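Local coordinates for uncharacterized hypothetical protein (Parabacteroides merdae, PDB 4EI0), which is of unknown function but belongs to the DUF4466 family and is built largely of antiparallel beta sheets, at residues L25-N30 against S251-D256; R243-L248 against S306-K311. One frame throughout, in Å; residues are numbered along the deposited sequence.

Interaction 1: L25-N30 against S251-D256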
# COMPACT_ATOMS: atom_id res chain seq x y z
N LEU B 25 4.28 21.11 9.22
CA LEU B 25 5.25 21.14 10.34
C LEU B 25 4.79 22.05 11.51
O LEU B 25 4.24 23.14 11.29
CB LEU B 25 6.60 21.63 9.83
CG LEU B 25 7.13 20.98 8.57
CD1 LEU B 25 8.36 21.74 8.07
CD2 LEU B 25 7.41 19.49 8.85
N PRO B 26 5.00 21.60 12.77
CA PRO B 26 4.59 22.38 13.96
C PRO B 26 5.24 23.77 14.08
O PRO B 26 4.66 24.68 14.66
CB PRO B 26 5.06 21.51 15.13
CG PRO B 26 5.10 20.14 14.59
CD PRO B 26 5.43 20.24 13.12
N VAL B 27 6.45 23.93 13.54
CA VAL B 27 7.11 25.23 13.56
C VAL B 27 6.60 26.14 12.44
O VAL B 27 6.84 27.33 12.48
CB VAL B 27 8.64 25.07 13.44
CG1 VAL B 27 9.18 24.38 14.68
CG2 VAL B 27 8.98 24.27 12.20
N ALA B 28 5.89 25.60 11.44
CA ALA B 28 5.53 26.41 10.27
C ALA B 28 4.24 27.18 10.59
O ALA B 28 3.23 26.58 10.90
CB ALA B 28 5.40 25.57 9.00
N PRO B 29 4.28 28.52 10.54
CA PRO B 29 3.04 29.20 10.87
C PRO B 29 1.94 28.92 9.83
O PRO B 29 2.22 28.76 8.64
CB PRO B 29 3.40 30.68 10.86
CG PRO B 29 4.88 30.74 10.86
CD PRO B 29 5.35 29.47 10.21
N ASN B 30 0.70 28.92 10.32
CA ASN B 30 -0.49 28.64 9.54
C ASN B 30 -1.05 30.02 9.09
O ASN B 30 -1.62 30.75 9.90
CB ASN B 30 -1.51 27.92 10.43
CG ASN B 30 -1.04 26.57 10.90
OD1 ASN B 30 -0.58 25.77 10.09
ND2 ASN B 30 -1.19 26.29 12.19
N SER B 251 15.52 26.04 6.86
CA SER B 251 15.31 27.43 7.21
C SER B 251 14.51 27.49 8.51
O SER B 251 14.04 26.49 9.07
CB SER B 251 14.58 28.20 6.07
OG SER B 251 15.45 29.13 5.42
N LYS B 252 14.39 28.70 8.98
CA LYS B 252 13.53 28.98 10.07
C LYS B 252 12.35 29.79 9.53
O LYS B 252 12.25 30.13 8.33
CB LYS B 252 14.35 29.67 11.16
CG LYS B 252 15.34 28.72 11.79
CD LYS B 252 16.26 29.40 12.80
CE LYS B 252 17.23 28.37 13.37
NZ LYS B 252 18.47 28.25 12.55
N PHE B 253 11.41 30.04 10.42
CA PHE B 253 10.21 30.75 10.05
C PHE B 253 10.12 32.02 10.88
O PHE B 253 10.34 32.00 12.10
CB PHE B 253 8.98 29.88 10.32
CG PHE B 253 8.98 28.56 9.58
CD1 PHE B 253 9.52 27.44 10.15
CD2 PHE B 253 8.42 28.46 8.33
CE1 PHE B 253 9.50 26.23 9.48
CE2 PHE B 253 8.43 27.26 7.63
CZ PHE B 253 8.97 26.15 8.23
N ILE B 254 9.75 33.10 10.23
CA ILE B 254 9.34 34.32 10.91
C ILE B 254 7.89 34.15 11.26
O ILE B 254 7.05 33.84 10.38
CB ILE B 254 9.50 35.55 10.01
CG1 ILE B 254 10.98 35.71 9.62
CG2 ILE B 254 8.97 36.82 10.67
CD1 ILE B 254 11.13 36.63 8.43
N ASP B 255 7.58 34.34 12.53
CA ASP B 255 6.21 34.17 13.00
C ASP B 255 5.74 35.50 13.61
O ASP B 255 6.48 36.53 13.64
CB ASP B 255 6.09 32.97 13.99
CG ASP B 255 4.65 32.41 14.12
OD1 ASP B 255 3.68 32.98 13.58
OD2 ASP B 255 4.49 31.39 14.81
N ASP B 256 4.50 35.51 14.08
CA ASP B 256 3.92 36.70 14.68
C ASP B 256 4.80 37.30 15.81
O ASP B 256 4.92 38.49 15.93
CB ASP B 256 2.52 36.39 15.23
CG ASP B 256 1.50 35.95 14.14
OD1 ASP B 256 1.88 35.45 13.07
OD2 ASP B 256 0.29 36.14 14.39
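Phe253 lays its ring against the turn at Ala28 in a CH-pi contact: Ala28 CA stands 3.8 Å from the ring centroid, only 3° off the ring normal. Ala28 CB shares that face, 3.7 Å from Phe253 CZ. The ring is set there by its first torsion, with CG beside the backbone N and anti to the carbonyl carbon (chi1 -59°).

The remaining apolar contacts are oblique to the ring. Val27 crosses Phe253 at about a right angle, its CG2 methyl 3.4 Å from Phe253 CE1, while Pro29 CD lies 3.7 Å from Phe253 CD2. A type I turn from Leu25 to Ala28, closed by Ala28 N to Leu25 O at 3.0 Å, brings Val27 and Ala28 to the ring, and Pro29 follows directly after it.

Pro29 also slides past Asp255 in the opposite direction; in one of the two deposited conformers of Asp255, Pro29 CB is 3.6 Å from Asp255 OD1, a van der Waals contact beside a carboxylate.

Polar ties lie around the apolar patch: Pro29 O accepts from Gln244 NE2, and Ile254 N donates to Asp242 OD2. The contact joins the loop after strand 17-22 to the loop leading into helix 256-261. Its two segments share no hydrogen bond, which suggests that the direct contact rests mainly on apolar packing around the Phe253 ring, with polar links running through neighbouring residues.

Interaction 2: R243-L248 against S306-K311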
# COMPACT_ATOMS: atom_id res chain seq x y z
N ARG B 243 11.58 29.98 5.40
CA ARG B 243 11.30 28.80 4.56
C ARG B 243 10.07 29.04 3.67
O ARG B 243 10.02 28.58 2.52
CB ARG B 243 11.08 27.55 5.44
CG ARG B 243 11.65 26.22 4.94
CD ARG B 243 11.48 26.00 3.45
NE ARG B 243 11.70 24.61 3.06
CZ ARG B 243 11.35 24.08 1.88
NH1 ARG B 243 10.72 24.79 0.96
NH2 ARG B 243 11.63 22.80 1.64
N GLN B 244 9.10 29.80 4.16
CA GLN B 244 7.90 30.10 3.38
C GLN B 244 8.19 31.12 2.32
O GLN B 244 7.64 31.07 1.24
CB GLN B 244 6.75 30.56 4.30
CG GLN B 244 6.31 29.44 5.19
CD GLN B 244 5.37 29.84 6.31
OE1 GLN B 244 5.62 30.80 7.06
NE2 GLN B 244 4.36 29.01 6.54
N LEU B 245 9.05 32.09 2.61
CA LEU B 245 9.32 33.13 1.62
C LEU B 245 10.34 32.73 0.55
O LEU B 245 10.32 33.30 -0.54
CB LEU B 245 9.78 34.43 2.32
CG LEU B 245 8.78 35.15 3.22
CD1 LEU B 245 9.53 36.24 3.94
CD2 LEU B 245 7.64 35.71 2.42
N SER B 246 11.25 31.83 0.87
CA SER B 246 12.39 31.53 -0.01
C SER B 246 12.42 30.11 -0.56
O SER B 246 13.18 29.82 -1.49
CB SER B 246 13.69 31.76 0.75
OG SER B 246 13.97 30.60 1.49
N ASP B 247 11.61 29.22 0.01
CA ASP B 247 11.58 27.83 -0.45
C ASP B 247 13.00 27.21 -0.52
O ASP B 247 13.31 26.49 -1.46
CB ASP B 247 10.87 27.72 -1.82
CG ASP B 247 9.38 28.00 -1.75
OD1 ASP B 247 8.59 27.04 -1.72
OD2 ASP B 247 9.01 29.19 -1.75
N LEU B 248 13.85 27.52 0.45
CA LEU B 248 15.14 26.82 0.62
C LEU B 248 15.15 26.16 2.00
O LEU B 248 14.79 26.77 2.99
CB LEU B 248 16.35 27.77 0.44
CG LEU B 248 16.25 28.89 -0.63
CD1 LEU B 248 17.56 29.67 -0.68
CD2 LEU B 248 15.84 28.38 -2.02
N SER B 306 9.55 38.69 -1.92
CA SER B 306 8.49 38.05 -1.18
C SER B 306 8.37 38.72 0.20
O SER B 306 9.36 39.08 0.78
CB SER B 306 8.83 36.58 -1.02
OG SER B 306 9.01 35.98 -2.30
N VAL B 307 7.16 38.85 0.73
CA VAL B 307 6.92 39.71 1.92
C VAL B 307 5.98 39.03 2.87
O VAL B 307 4.98 38.45 2.43
CB VAL B 307 6.32 41.08 1.49
CG1 VAL B 307 5.95 41.97 2.69
CG2 VAL B 307 7.22 41.80 0.50
N LYS B 308 6.33 39.02 4.15
CA LYS B 308 5.41 38.78 5.24
C LYS B 308 5.08 40.11 5.86
O LYS B 308 5.97 40.96 6.01
CB LYS B 308 6.01 37.87 6.27
CG LYS B 308 5.91 36.41 5.90
CD LYS B 308 6.64 35.49 6.85
CE LYS B 308 6.34 34.01 6.61
NZ LYS B 308 7.04 33.13 7.57
N ARG B 309 3.80 40.32 6.16
CA ARG B 309 3.34 41.59 6.84
C ARG B 309 2.52 41.24 8.07
O ARG B 309 1.79 40.25 8.08
CB ARG B 309 2.53 42.41 5.87
CG ARG B 309 2.08 43.77 6.40
CD ARG B 309 1.08 44.48 5.51
NE ARG B 309 -0.19 43.79 5.47
CZ ARG B 309 -1.28 44.21 4.82
NH1 ARG B 309 -1.28 45.35 4.16
NH2 ARG B 309 -2.39 43.46 4.84
N TYR B 310 2.63 42.06 9.12
CA TYR B 310 1.94 41.84 10.38
C TYR B 310 1.37 43.19 10.84
O TYR B 310 2.09 44.18 10.93
CB TYR B 310 2.93 41.27 11.41
CG TYR B 310 2.36 41.03 12.80
CD1 TYR B 310 1.76 39.86 13.11
CD2 TYR B 310 2.42 42.01 13.78
CE1 TYR B 310 1.22 39.64 14.37
CE2 TYR B 310 1.89 41.81 15.03
CZ TYR B 310 1.27 40.62 15.31
OH TYR B 310 0.75 40.38 16.55
N LYS B 311 0.07 43.20 11.11
CA LYS B 311 -0.61 44.37 11.62
C LYS B 311 -0.45 44.49 13.12
O LYS B 311 -0.90 43.62 13.88
CB LYS B 311 -2.11 44.32 11.29
CG LYS B 311 -2.82 45.67 11.65
CD LYS B 311 -4.31 45.54 11.86
CE LYS B 311 -5.12 46.36 10.87
NZ LYS B 311 -5.81 45.46 9.89
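Leu245 and Gln244, on the short helix 243-246, pack against strand 302-311 of a five-stranded antiparallel sheet, meeting Ser306 and Lys308. Lys308 can be followed outward. From CB, its chain leaves with CG beside the backbone N (chi1 -82°), and CG rests 3.9 Å from Leu245 CD2. CD comes next, 4.2 Å from Leu245 CD1, as the two side chains pass obliquely. The extended chain then brings CE to 3.3 Å from Gln244 OE1, and NZ donates to that oxygen at 2.8 Å. The donor lies in the carbonyl plane, at a C=O...N angle of 149°. NZ also forms a salt bridge with Asp242 and a hydrogen bond to Ile254 O, so three oxygens grip the ammonium group. A methionine in place of Lys308 would probably keep some packing on Leu245 but leave Asp242 without its charged mate and Gln244 OE1 without this donor. Toward the Ser306 end of the segment, Leu245 reaches the strand backbone. Ser306 CB packs near its CD2, while Ser306 OG hydrogen-bonds to Asn296 OD1 on the adjacent strand 289-299. The closest approach of the leucine side chain is its CD2 methyl, 3.6 Å from Val307 N.

Overall arrangement
Interactions 1 and 2 have centres about 10 Å apart and touch directly, their segments alternating along the chain. The hydrogen bond from Lys308 NZ to Ile254 O, 2.9 Å long, ties strand 302-311 to 251-256, and a backbone hydrogen bond runs from Arg243 N to Lys252 O at 3.0 Å. Packing adds to this, with Phe253 CE2 3.5 Å from Arg243 CB. The two ends of the Gln244 amide face different contacts, NE2 toward interaction 1 and OE1 within interaction 2. The result is a continuous path from the loop at 25-30, beside the N-terminal sheets, through 251-256 and helix 243-246 to strand 302-311. The first contact is near the surface, the second buried; neither can be tied to a known functional site.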